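Local structure of probable porin (Pseudomonas aeruginosa, 4FSO) at residues A239-F244 with R260-L265; G278-N283 with E312-L317; N305-P310 with G351-R356. The protein probably forms an outer membrane porin channel of the OprD family, through which small solutes can pass across the bacterial outer membrane. All coordinates share one frame; numbering follows the deposited sequence.

Overall arrangement
Three contacts follow one another round the wall of a porin barrel and then turn inward. Contacts 1 and 2 have centres about 9 Å apart; strands 258-270 and 273-283 are neighbours, so the two are adjacent in the wall, joined by probable bonds such as R260 N to N283 O (2.7 Å). Contact 3, its centre also about 9 Å from that of contact 2, brings an inward-folded loop against the wall; Q280 NE2 probably bonds F307 O (2.9 Å). E312 OE2 and E353 OE2, like charges, are modelled 2.8 Å apart. A bound calcium ion is about 4 Å from the N309 side chain. Contacts 1 and 3 do not touch, their centres about 16 Å apart.

Contact 1 (A239-F244 with R260-L265); sequences ADLRWF and RALSLL. With C8E ((hydroxyethyloxy)tri(ethyloxy)octane), chain H.
D240 to F244 pair with A261 to L265 as neighbouring antiparallel strands of the barrel wall, the two arms of a hairpin made by strands 236-248 and 258-270. The N-to-C directions of the two short segments differ by 175°. Reciprocal backbone hydrogen bonds couple D240 with L265, R242 with S263 and F244 with A261, while L241–L264 and W243–L262 are the non-hydrogen-bonded pairs between them. The face carrying L241, W243, L262 and L264 is apolar. With its CG swung away from the backbone N (chi1 -176°), L241 brings CD1 to 3.7 Å from L262 CD1 and 4.2 Å from L264 CD1, one methyl touching two leucines. L262 CD1 also lies at the edge of the W243 indole, which runs alongside R260; the guanidinium of R260 reaches on to D258. The polyether part of a detergent molecule lies over A239, O15 3.4 Å from its CB. On the other face R242 forms a side-on salt bridge with D240, NE to OD1 (3.1 Å) and NH2 to OD2 (3.0 Å), both approaching from above the carboxylate plane. Y297 then holds R242 through a cation-pi contact and a bond from NH1 to its backbone O. A water links D240 O to S263 OG, which also bonds A299 N. The leucine face thus suits the membrane, while the polar patch of D240, R242 and S263, flanked by F244, A261 and L265, is consistent with facing the channel.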
loop_
_atom_site.group_PDB
_atom_site.type_symbol
_atom_site.label_atom_id
_atom_site.label_comp_id
_atom_site.label_asym_id
_atom_site.label_seq_id
_atom_site.Cartn_x
_atom_site.Cartn_y
_atom_site.Cartn_z
ATOM N N ALA A 239 -16.020 -3.044 -8.654
ATOM C CA ALA A 239 -15.313 -2.125 -9.534
ATOM C C ALA A 239 -14.482 -1.141 -8.713
ATOM O O ALA A 239 -14.943 -0.602 -7.716
ATOM C CB ALA A 239 -16.302 -1.383 -10.415
ATOM N N ASP A 240 -13.250 -0.910 -9.141
ATOM C CA ASP A 240 -12.353 -0.028 -8.414
ATOM C C ASP A 240 -11.664 0.919 -9.387
ATOM O O ASP A 240 -10.795 0.516 -10.166
ATOM C CB ASP A 240 -11.319 -0.843 -7.638
ATOM C CG ASP A 240 -10.663 -0.048 -6.541
ATOM O OD1 ASP A 240 -10.543 1.194 -6.697
ATOM O OD2 ASP A 240 -10.282 -0.662 -5.514
ATOM N N LEU A 241 -12.076 2.181 -9.342
ATOM C CA LEU A 241 -11.566 3.196 -10.247
ATOM C C LEU A 241 -10.662 4.188 -9.530
ATOM O O LEU A 241 -11.071 4.802 -8.553
ATOM C CB LEU A 241 -12.723 3.942 -10.894
ATOM C CG LEU A 241 -12.238 4.958 -11.920
ATOM C CD1 LEU A 241 -11.425 4.267 -13.000
ATOM C CD2 LEU A 241 -13.421 5.667 -12.532
ATOM N N ARG A 242 -9.441 4.344 -10.037
ATOM C CA ARG A 242 -8.427 5.221 -9.438
ATOM C C ARG A 242 -7.760 6.108 -10.483
ATOM O O ARG A 242 -7.353 5.646 -11.555
ATOM C CB ARG A 242 -7.324 4.401 -8.748
ATOM C CG ARG A 242 -7.808 3.170 -8.029
ATOM C CD ARG A 242 -7.094 2.967 -6.757
ATOM N NE ARG A 242 -7.580 1.752 -6.132
ATOM C CZ ARG A 242 -6.805 0.767 -5.697
ATOM N NH1 ARG A 242 -5.486 0.863 -5.787
ATOM N NH2 ARG A 242 -7.352 -0.308 -5.153
ATOM N N TRP A 243 -7.612 7.379 -10.146
ATOM C CA TRP A 243 -6.999 8.337 -11.039
ATOM C C TRP A 243 -6.047 9.247 -10.280
ATOM O O TRP A 243 -6.356 9.687 -9.176
ATOM C CB TRP A 243 -8.088 9.172 -11.697
ATOM C CG TRP A 243 -7.515 10.205 -12.583
ATOM C CD1 TRP A 243 -6.865 9.997 -13.767
ATOM C CD2 TRP A 243 -7.507 11.620 -12.368
ATOM N NE1 TRP A 243 -6.463 11.192 -14.304
ATOM C CE2 TRP A 243 -6.852 12.207 -13.471
ATOM C CE3 TRP A 243 -7.998 12.448 -11.353
ATOM C CZ2 TRP A 243 -6.675 13.589 -13.595
ATOM C CZ3 TRP A 243 -7.817 13.824 -11.477
ATOM C CH2 TRP A 243 -7.165 14.377 -12.592
ATOM N N PHE A 244 -4.881 9.522 -10.849
ATOM C CA PHE A 244 -3.928 10.428 -10.200
ATOM C C PHE A 244 -3.384 11.450 -11.162
ATOM O O PHE A 244 -3.024 11.137 -12.297
ATOM C CB PHE A 244 -2.717 9.696 -9.608
ATOM C CG PHE A 244 -3.032 8.812 -8.448
ATOM C CD1 PHE A 244 -3.430 7.490 -8.653
ATOM C CD2 PHE A 244 -2.905 9.284 -7.143
ATOM C CE1 PHE A 244 -3.710 6.649 -7.566
ATOM C CE2 PHE A 244 -3.179 8.455 -6.056
ATOM C CZ PHE A 244 -3.579 7.121 -6.267
ATOM N N ARG A 260 -0.340 11.492 -15.584
ATOM C CA ARG A 260 -1.657 11.028 -15.206
ATOM C C ARG A 260 -1.673 9.502 -15.120
ATOM O O ARG A 260 -1.214 8.799 -16.023
ATOM C CB ARG A 260 -2.747 11.619 -16.134
ATOM C CG ARG A 260 -2.967 13.090 -15.805
ATOM C CD ARG A 260 -3.326 13.941 -16.986
ATOM N NE ARG A 260 -2.397 13.864 -18.122
ATOM C CZ ARG A 260 -1.134 14.284 -18.116
ATOM N NH1 ARG A 260 -0.582 14.782 -17.013
ATOM N NH2 ARG A 260 -0.421 14.194 -19.222
ATOM N N ALA A 261 -2.155 8.996 -13.991
ATOM C CA ALA A 261 -2.243 7.562 -13.797
ATOM C C ALA A 261 -3.693 7.127 -13.635
ATOM O O ALA A 261 -4.408 7.588 -12.744
ATOM C CB ALA A 261 -1.421 7.141 -12.609
ATOM N N LEU A 262 -4.118 6.231 -14.511
ATOM C CA LEU A 262 -5.450 5.677 -14.416
ATOM C C LEU A 262 -5.400 4.170 -14.221
ATOM O O LEU A 262 -4.669 3.471 -14.910
ATOM C CB LEU A 262 -6.244 6.033 -15.669
ATOM C CG LEU A 262 -7.697 5.573 -15.685
ATOM C CD1 LEU A 262 -8.350 5.858 -14.369
ATOM C CD2 LEU A 262 -8.459 6.268 -16.809
ATOM N N SER A 263 -6.158 3.666 -13.261
ATOM C CA SER A 263 -6.351 2.226 -13.182
ATOM C C SER A 263 -7.765 1.862 -12.846
ATOM O O SER A 263 -8.488 2.573 -12.124
ATOM C CB SER A 263 -5.376 1.529 -12.220
ATOM O OG SER A 263 -5.753 1.669 -10.863
ATOM N N LEU A 264 -8.149 0.724 -13.389
ATOM C CA LEU A 264 -9.481 0.203 -13.202
ATOM C C LEU A 264 -9.377 -1.300 -12.947
ATOM O O LEU A 264 -8.772 -2.055 -13.723
ATOM C CB LEU A 264 -10.324 0.499 -14.431
ATOM C CG LEU A 264 -11.683 -0.183 -14.523
ATOM C CD1 LEU A 264 -12.621 0.299 -13.415
ATOM C CD2 LEU A 264 -12.246 0.115 -15.885
ATOM N N LEU A 265 -9.944 -1.727 -11.833
ATOM C CA LEU A 265 -10.005 -3.138 -11.543
ATOM C C LEU A 265 -11.471 -3.551 -11.382
ATOM O O LEU A 265 -12.264 -2.873 -10.717
ATOM C CB LEU A 265 -9.181 -3.452 -10.297
ATOM C CG LEU A 265 -9.067 -4.920 -9.867
ATOM C CD1 LEU A 265 -7.901 -5.638 -10.542
ATOM C CD2 LEU A 265 -8.948 -5.000 -8.350
HETATM C C8 C8E H . -20.650 -2.262 -10.452
HETATM O O9 C8E H . -19.950 -2.029 -9.242
HETATM C C10 C8E H . -20.350 -0.824 -8.617
HETATM C C11 C8E H . -19.126 -0.034 -8.142
HETATM O O12 C8E H . -18.662 0.842 -9.153
HETATM C C13 C8E H . -17.788 1.851 -8.690
HETATM C C14 C8E H . -17.353 2.654 -9.910
HETATM O O15 C8E H . -17.323 1.763 -11.006
HETATM C C16 C8E H . -16.247 1.965 -11.910
HETATM C C17 C8E H . -16.766 2.371 -13.300
HETATM O O18 C8E H . -16.871 1.270 -14.195
HETATM C C19 C8E H . -17.913 0.342 -13.893
HETATM C C20 C8E H . -18.152 -0.614 -15.063
HETATM O O21 C8E H . -18.732 -1.814 -14.599
HETATM O O HOH W 1 -7.999 0.348 -9.728
#

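Contact 2 (G278-N283 with E312-L317). With C8E ((hydroxyethyloxy)tri(ethyloxy)octane), chain G; C8E ((hydroxyethyloxy)tri(ethyloxy)octane), chain F.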
loop_
_atom_site.group_PDB
_atom_site.type_symbol
_atom_site.label_atom_id
_atom_site.label_comp_id
_atom_site.label_asym_id
_atom_site.label_seq_id
_atom_site.Cartn_x
_atom_site.Cartn_y
_atom_site.Cartn_z
ATOM N N GLY A 278 -7.893 -6.244 -14.723
ATOM C CA GLY A 278 -7.462 -4.891 -14.462
ATOM C C GLY A 278 -6.879 -4.221 -15.686
ATOM O O GLY A 278 -6.369 -4.877 -16.584
ATOM N N TRP A 279 -6.969 -2.901 -15.708
ATOM C CA TRP A 279 -6.441 -2.110 -16.788
ATOM C C TRP A 279 -5.773 -0.866 -16.203
ATOM O O TRP A 279 -6.342 -0.178 -15.358
ATOM C CB TRP A 279 -7.574 -1.678 -17.715
ATOM C CG TRP A 279 -7.142 -0.630 -18.696
ATOM C CD1 TRP A 279 -6.028 -0.666 -19.474
ATOM C CD2 TRP A 279 -7.802 0.601 -18.999
ATOM N NE1 TRP A 279 -5.939 0.464 -20.236
ATOM C CE2 TRP A 279 -7.021 1.259 -19.973
ATOM C CE3 TRP A 279 -8.975 1.211 -18.554
ATOM C CZ2 TRP A 279 -7.379 2.503 -20.504
ATOM C CZ3 TRP A 279 -9.329 2.435 -19.093
ATOM C CH2 TRP A 279 -8.533 3.067 -20.053
ATOM N N GLN A 280 -4.566 -0.573 -16.663
ATOM C CA GLN A 280 -3.804 0.505 -16.092
ATOM C C GLN A 280 -3.132 1.277 -17.217
ATOM O O GLN A 280 -2.653 0.676 -18.176
ATOM C CB GLN A 280 -2.753 -0.063 -15.144
ATOM C CG GLN A 280 -1.858 0.974 -14.479
ATOM C CD GLN A 280 -1.166 0.434 -13.229
ATOM O OE1 GLN A 280 -1.821 -0.037 -12.291
ATOM N NE2 GLN A 280 0.158 0.488 -13.220
ATOM N N ARG A 281 -3.105 2.603 -17.094
ATOM C CA ARG A 281 -2.464 3.448 -18.074
ATOM C C ARG A 281 -1.836 4.716 -17.499
ATOM O O ARG A 281 -2.416 5.426 -16.663
ATOM C CB ARG A 281 -3.424 3.802 -19.200
ATOM C CG ARG A 281 -2.835 4.796 -20.191
ATOM C CD ARG A 281 -3.651 4.837 -21.450
ATOM N NE ARG A 281 -3.074 5.776 -22.398
ATOM C CZ ARG A 281 -3.360 5.792 -23.690
ATOM N NH1 ARG A 281 -4.213 4.915 -24.186
ATOM N NH2 ARG A 281 -2.788 6.685 -24.474
ATOM N N MET A 282 -0.624 4.972 -17.978
ATOM C CA MET A 282 0.208 6.099 -17.601
ATOM C C MET A 282 0.255 7.084 -18.778
ATOM O O MET A 282 0.409 6.676 -19.955
ATOM C CB MET A 282 1.617 5.557 -17.336
ATOM C CG MET A 282 2.207 5.778 -15.948
ATOM S SD MET A 282 1.334 5.090 -14.528
ATOM C CE MET A 282 0.726 3.534 -15.171
ATOM N N ASN A 283 0.103 8.373 -18.469
ATOM C CA ASN A 283 0.199 9.424 -19.480
ATOM C C ASN A 283 1.067 10.567 -19.007
ATOM O O ASN A 283 0.996 10.964 -17.842
ATOM C CB ASN A 283 -1.184 9.965 -19.850
ATOM C CG ASN A 283 -2.163 8.869 -20.218
ATOM O OD1 ASN A 283 -2.740 8.216 -19.339
ATOM N ND2 ASN A 283 -2.362 8.660 -21.526
ATOM N N GLU A 312 3.231 3.954 -19.889
ATOM C CA GLU A 312 3.036 2.515 -19.878
ATOM C C GLU A 312 1.545 2.139 -19.874
ATOM O O GLU A 312 0.721 2.787 -19.231
ATOM C CB GLU A 312 3.791 1.917 -18.691
ATOM C CG GLU A 312 3.485 0.455 -18.376
ATOM C CD GLU A 312 4.623 -0.253 -17.625
ATOM O OE1 GLU A 312 5.326 0.399 -16.823
ATOM O OE2 GLU A 312 4.826 -1.470 -17.848
ATOM N N ARG A 313 1.197 1.104 -20.627
ATOM C CA ARG A 313 -0.137 0.529 -20.543
ATOM C C ARG A 313 -0.001 -0.931 -20.206
ATOM O O ARG A 313 0.905 -1.616 -20.706
ATOM C CB ARG A 313 -0.857 0.658 -21.873
ATOM C CG ARG A 313 -0.442 1.882 -22.619
ATOM C CD ARG A 313 -1.067 1.895 -23.948
ATOM N NE ARG A 313 -0.958 3.211 -24.538
ATOM C CZ ARG A 313 -1.377 3.502 -25.758
ATOM N NH1 ARG A 313 -1.941 2.550 -26.506
ATOM N NH2 ARG A 313 -1.226 4.740 -26.214
ATOM N N SER A 314 -0.914 -1.407 -19.371
ATOM C CA SER A 314 -0.855 -2.775 -18.907
ATOM C C SER A 314 -2.246 -3.334 -18.641
ATOM O O SER A 314 -3.206 -2.586 -18.406
ATOM C CB SER A 314 0.031 -2.883 -17.649
ATOM O OG SER A 314 -0.346 -1.955 -16.632
ATOM N N TRP A 315 -2.348 -4.658 -18.693
ATOM C CA TRP A 315 -3.562 -5.339 -18.268
ATOM C C TRP A 315 -3.239 -6.490 -17.321
ATOM O O TRP A 315 -2.134 -7.033 -17.338
ATOM C CB TRP A 315 -4.417 -5.797 -19.458
ATOM C CG TRP A 315 -3.775 -6.849 -20.282
ATOM C CD1 TRP A 315 -3.098 -6.676 -21.460
ATOM C CD2 TRP A 315 -3.743 -8.253 -20.000
ATOM N NE1 TRP A 315 -2.642 -7.884 -21.920
ATOM C CE2 TRP A 315 -3.024 -8.871 -21.043
ATOM C CE3 TRP A 315 -4.248 -9.050 -18.964
ATOM C CZ2 TRP A 315 -2.796 -10.246 -21.080
ATOM C CZ3 TRP A 315 -4.024 -10.408 -19.002
ATOM C CH2 TRP A 315 -3.306 -10.996 -20.051
ATOM N N GLN A 316 -4.213 -6.827 -16.480
ATOM C CA GLN A 316 -4.050 -7.833 -15.448
ATOM C C GLN A 316 -5.181 -8.837 -15.497
ATOM O O GLN A 316 -6.323 -8.498 -15.800
ATOM C CB GLN A 316 -3.994 -7.199 -14.053
ATOM C CG GLN A 316 -3.947 -8.199 -12.876
ATOM C CD GLN A 316 -3.842 -7.524 -11.503
ATOM O OE1 GLN A 316 -3.899 -8.190 -10.470
ATOM N NE2 GLN A 316 -3.686 -6.190 -11.492
ATOM N N LEU A 317 -4.828 -10.080 -15.207
ATOM C CA LEU A 317 -5.774 -11.124 -14.946
ATOM C C LEU A 317 -5.359 -11.713 -13.608
ATOM O O LEU A 317 -4.177 -11.941 -13.357
ATOM C CB LEU A 317 -5.665 -12.180 -16.035
ATOM C CG LEU A 317 -6.966 -12.751 -16.596
ATOM C CD1 LEU A 317 -6.658 -14.073 -17.246
ATOM C CD2 LEU A 317 -8.046 -12.902 -15.530
HETATM C C1 C8E G . -11.751 -8.246 -23.544
HETATM C C2 C8E G . -10.669 -7.176 -23.675
HETATM C C3 C8E G . -9.368 -7.535 -22.949
HETATM C C4 C8E G . -8.171 -6.781 -23.535
HETATM C C5 C8E G . -7.240 -6.153 -22.494
HETATM C C6 C8E G . -7.486 -4.659 -22.298
HETATM C C7 C8E G . -6.199 -3.916 -21.969
HETATM C C8 C8E G . -5.811 -3.017 -23.140
HETATM O O9 C8E G . -4.589 -2.368 -22.866
HETATM C C10 C8E G . -3.561 -3.282 -22.549
HETATM C C11 C8E G . -2.236 -2.754 -23.081
HETATM O O12 C8E G . -1.297 -3.803 -23.101
HETATM C C13 C8E G . -1.023 -4.249 -24.418
HETATM C C14 C8E G . -0.641 -5.729 -24.430
HETATM C C3 C8E F . -12.472 -11.323 -18.130
HETATM C C4 C8E F . -11.779 -11.287 -19.490
HETATM C C5 C8E F . -10.298 -10.938 -19.352
HETATM C C6 C8E F . -9.985 -9.531 -19.852
HETATM C C7 C8E F . -8.843 -8.908 -19.053
HETATM C C8 C8E F . -8.468 -7.565 -19.674
HETATM O O9 C8E F . -8.603 -6.458 -18.798
HETATM C C10 C8E F . -9.795 -5.707 -18.956
HETATM C C11 C8E F . -9.729 -4.471 -18.055
HETATM O O12 C8E F . -10.891 -4.340 -17.265
HETATM O O HOH W 2 0.386 5.882 -23.096
#
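Paired through G278–Q316 and Q280–S314, with two backbone hydrogen bonds each, strands 278-283 and 313-317 run antiparallel at 165° with axes 4.6 Å apart, and a bond from M282 N to E312 O extends the pairing beyond the second strand. On the face of W279, R281, R313 and W315, the two arginines reach out side by side, pointing the same way. R281 is extended, its CG opposite the backbone N (chi1 175°), and its guanidinium lies flat on that of R313, centres 3.7 Å apart and planes 27° from parallel. Stacking of like charges should cost electrostatic energy. A water adds a bridge, donating to M282 O and weakly accepting from R313 NE. Further along, W279 turns the CD1 edge of its indole to S314 O (3.6 Å). Two detergent molecules lie against this surface. W315 CB packs on octyl C7 of one (3.6 Å), while the W315 ring edge and W279 meet ether parts, W279 CB being 3.5 Å from C11 of the other. Such contacts are consistent with the outer wall of a membrane-embedded beta-barrel. The opposite face is polar and meets the loop that connects these strands and folds inward, as porin loops do. There the hydroxyl of S314 lies beside Q280, OG 3.4 Å from CB, and bonds N300 ND2. Q280 OE1 accepts a hydrogen bond from the backbone N of N300, its NE2 bonds D306 O and F307 O, and Q316 NE2 bonds both A299 O and N300 OD1. Past the last pair, M282 leans on the backbone of E312, its CB 3.5 Å from E312 O, while E312 OE1 is held by the backbone N of N309.

Contact 3 (N305-P310 with G351-R356); sequences NDFANP and GKEWER. With C8E ((hydroxyethyloxy)tri(ethyloxy)octane), chain E.
N305, F307 and N309 of an irregular loop meet E353 and E355 of strand 350-363, and the flat groups settle how they fit. E353 is central. Its CG sits between the backbone N and the carbonyl carbon (chi1 58°), from where the extended chain carries the carboxylate to the loop. N305 arrives from the opposite direction with its amide turned almost at right angles to the carboxylate, 80° between planes, and ND2 makes a weak hydrogen bond to OE2 of E353 (2.8 Å). The same OE2 receives a second weak one from ND2 of N309 (3.3 Å), whose side chain slants across. Two asparagines thus converge on one oxygen, and the other, OE1, is hydrogen-bonded to the hydroxyl of Y381. The E312 carboxylate is also close to OE2 and may favour a protonated form.

The F307 ring slides past E353 in the reverse sense, CE2 3.8 Å from E353 CG, and turns its edge to the strand, with CZ 3.8 Å from E355 N and 3.9 Å from E355 CB. One face of the ring lies under the N305 amide, ND2 standing 3.1 Å above the plane over its centre, consistent with an amide turned to place ND2 between ring and carboxylate. E355 points toward the loop and crosses F307 obliquely, ring and carboxylate planes 35° apart; its OE2, near D357, is held by the backbone N of V304.

The bend itself is an Asx turn: D306 OD1 accepts from A308 N (3.1 Å), and D306 OD2 is tied to the hydroxyl of Y290. A loop linking two wall strands, folded inward and bound to the inner wall by polar side chains, is typical of porin barrels, where such loops can narrow the channel, as this one may.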
loop_
_atom_site.group_PDB
_atom_site.type_symbol
_atom_site.label_atom_id
_atom_site.label_comp_id
_atom_site.label_asym_id
_atom_site.label_seq_id
_atom_site.Cartn_x
_atom_site.Cartn_y
_atom_site.Cartn_z
ATOM N N ASN A 305 6.879 -5.271 -9.341
ATOM C CA ASN A 305 6.860 -4.209 -10.340
ATOM C C ASN A 305 5.533 -3.486 -10.278
ATOM O O ASN A 305 4.510 -4.090 -9.958
ATOM C CB ASN A 305 7.115 -4.746 -11.757
ATOM C CG ASN A 305 7.253 -3.631 -12.790
ATOM O OD1 ASN A 305 8.219 -2.894 -12.757
ATOM N ND2 ASN A 305 6.278 -3.507 -13.707
ATOM N N ASP A 306 5.558 -2.188 -10.567
ATOM C CA ASP A 306 4.370 -1.360 -10.394
ATOM C C ASP A 306 3.656 -1.001 -11.708
ATOM O O ASP A 306 2.538 -0.490 -11.680
ATOM C CB ASP A 306 4.673 -0.101 -9.549
ATOM C CG ASP A 306 5.632 0.880 -10.232
ATOM O OD1 ASP A 306 6.042 0.674 -11.390
ATOM O OD2 ASP A 306 5.980 1.891 -9.594
ATOM N N PHE A 307 4.312 -1.268 -12.838
ATOM C CA PHE A 307 3.774 -0.953 -14.165
ATOM C C PHE A 307 3.395 0.513 -14.326
ATOM O O PHE A 307 2.411 0.860 -14.959
ATOM C CB PHE A 307 2.626 -1.900 -14.514
ATOM C CG PHE A 307 3.071 -3.315 -14.610
ATOM C CD1 PHE A 307 3.115 -4.114 -13.476
ATOM C CD2 PHE A 307 3.515 -3.832 -15.830
ATOM C CE1 PHE A 307 3.554 -5.407 -13.560
ATOM C CE2 PHE A 307 3.954 -5.136 -15.935
ATOM C CZ PHE A 307 3.975 -5.928 -14.792
ATOM N N ALA A 308 4.218 1.371 -13.752
ATOM C CA ALA A 308 3.900 2.774 -13.651
ATOM C C ALA A 308 5.018 3.583 -14.283
ATOM O O ALA A 308 5.206 4.736 -13.944
ATOM C CB ALA A 308 3.697 3.153 -12.192
ATOM N N ASN A 309 5.768 2.951 -15.185
ATOM C CA ASN A 309 6.784 3.602 -16.012
ATOM C C ASN A 309 6.171 4.550 -17.043
ATOM O O ASN A 309 4.975 4.482 -17.289
ATOM C CB ASN A 309 7.597 2.545 -16.712
ATOM C CG ASN A 309 8.515 1.828 -15.773
ATOM O OD1 ASN A 309 9.481 2.412 -15.275
ATOM N ND2 ASN A 309 8.230 0.549 -15.520
ATOM N N PRO A 310 6.978 5.440 -17.655
ATOM C CA PRO A 310 6.285 6.499 -18.399
ATOM C C PRO A 310 5.487 5.985 -19.595
ATOM O O PRO A 310 5.991 5.173 -20.378
ATOM C CB PRO A 310 7.433 7.429 -18.844
ATOM C CG PRO A 310 8.543 7.132 -17.948
ATOM C CD PRO A 310 8.434 5.649 -17.672
ATOM N N GLY A 351 9.522 -0.079 -24.327
ATOM C CA GLY A 351 9.793 -1.134 -23.377
ATOM C C GLY A 351 8.579 -2.019 -23.141
ATOM O O GLY A 351 7.430 -1.554 -23.168
ATOM N N LYS A 352 8.855 -3.301 -22.906
ATOM C CA LYS A 352 7.844 -4.288 -22.555
ATOM C C LYS A 352 8.307 -5.126 -21.363
ATOM O O LYS A 352 9.478 -5.512 -21.251
ATOM C CB LYS A 352 7.583 -5.201 -23.743
ATOM C CG LYS A 352 6.891 -4.543 -24.881
ATOM C CD LYS A 352 7.277 -5.213 -26.174
ATOM C CE LYS A 352 6.753 -4.462 -27.384
ATOM N NZ LYS A 352 5.728 -5.250 -28.121
ATOM N N GLU A 353 7.371 -5.428 -20.481
ATOM C CA GLU A 353 7.697 -6.179 -19.279
ATOM C C GLU A 353 6.451 -6.906 -18.904
ATOM O O GLU A 353 5.355 -6.462 -19.231
ATOM C CB GLU A 353 8.143 -5.257 -18.118
ATOM C CG GLU A 353 7.117 -4.189 -17.718
ATOM C CD GLU A 353 7.633 -3.185 -16.661
ATOM O OE1 GLU A 353 8.821 -3.250 -16.294
ATOM O OE2 GLU A 353 6.844 -2.331 -16.184
ATOM N N TRP A 354 6.600 -8.033 -18.231
ATOM C CA TRP A 354 5.431 -8.685 -17.668
ATOM C C TRP A 354 5.818 -9.316 -16.342
ATOM O O TRP A 354 6.999 -9.526 -16.064
ATOM C CB TRP A 354 4.858 -9.734 -18.633
ATOM C CG TRP A 354 5.842 -10.803 -18.977
ATOM C CD1 TRP A 354 6.704 -10.792 -20.013
ATOM C CD2 TRP A 354 6.097 -12.018 -18.245
ATOM N NE1 TRP A 354 7.469 -11.923 -19.997
ATOM C CE2 TRP A 354 7.125 -12.691 -18.918
ATOM C CE3 TRP A 354 5.544 -12.597 -17.089
ATOM C CZ2 TRP A 354 7.630 -13.931 -18.478
ATOM C CZ3 TRP A 354 6.040 -13.823 -16.650
ATOM C CH2 TRP A 354 7.069 -14.477 -17.347
ATOM N N GLU A 355 4.813 -9.608 -15.528
ATOM C CA GLU A 355 5.023 -10.246 -14.241
ATOM C C GLU A 355 3.905 -11.254 -13.994
ATOM O O GLU A 355 2.759 -11.028 -14.369
ATOM C CB GLU A 355 5.110 -9.208 -13.106
ATOM C CG GLU A 355 5.246 -9.801 -11.678
ATOM C CD GLU A 355 5.467 -8.719 -10.592
ATOM O OE1 GLU A 355 5.828 -7.570 -10.937
ATOM O OE2 GLU A 355 5.266 -9.011 -9.393
ATOM N N ARG A 356 4.265 -12.383 -13.395
ATOM C CA ARG A 356 3.300 -13.363 -12.933
ATOM C C ARG A 356 3.589 -13.625 -11.454
ATOM O O ARG A 356 4.742 -13.762 -11.045
ATOM C CB ARG A 356 3.409 -14.658 -13.758
ATOM C CG ARG A 356 2.251 -15.653 -13.595
ATOM C CD ARG A 356 2.385 -16.513 -12.343
HETATM C C1 C8E E . 7.094 -21.651 -15.943
HETATM C C2 C8E E . 5.779 -22.027 -15.276
HETATM C C3 C8E E . 5.753 -21.629 -13.802
HETATM C C4 C8E E . 4.482 -22.048 -13.065
HETATM C C5 C8E E . 3.531 -22.912 -13.880
HETATM C C6 C8E E . 2.113 -22.787 -13.319
HETATM C C7 C8E E . 1.063 -22.764 -14.430
HETATM C C8 C8E E . -0.342 -22.678 -13.860
HETATM O O9 C8E E . -0.355 -21.655 -12.907
HETATM C C10 C8E E . -0.693 -20.434 -13.541
HETATM C C11 C8E E . 0.275 -19.315 -13.152
HETATM O O12 C8E E . 1.608 -19.626 -13.503
HETATM C C13 C8E E . 2.090 -18.898 -14.627
HETATM C C14 C8E E . 3.561 -19.289 -14.919
HETATM O O15 C8E E . 4.475 -18.195 -14.836
HETATM C C16 C8E E . 5.497 -18.204 -15.811
HETATM C C17 C8E E . 4.887 -18.503 -17.182
HETATM O O18 C8E E . 4.003 -17.456 -17.562
HETATM C C19 C8E E . 2.733 -17.951 -17.995
HETATM C C20 C8E E . 1.632 -16.905 -18.025
HETATM O O21 C8E E . 0.411 -17.570 -17.685
#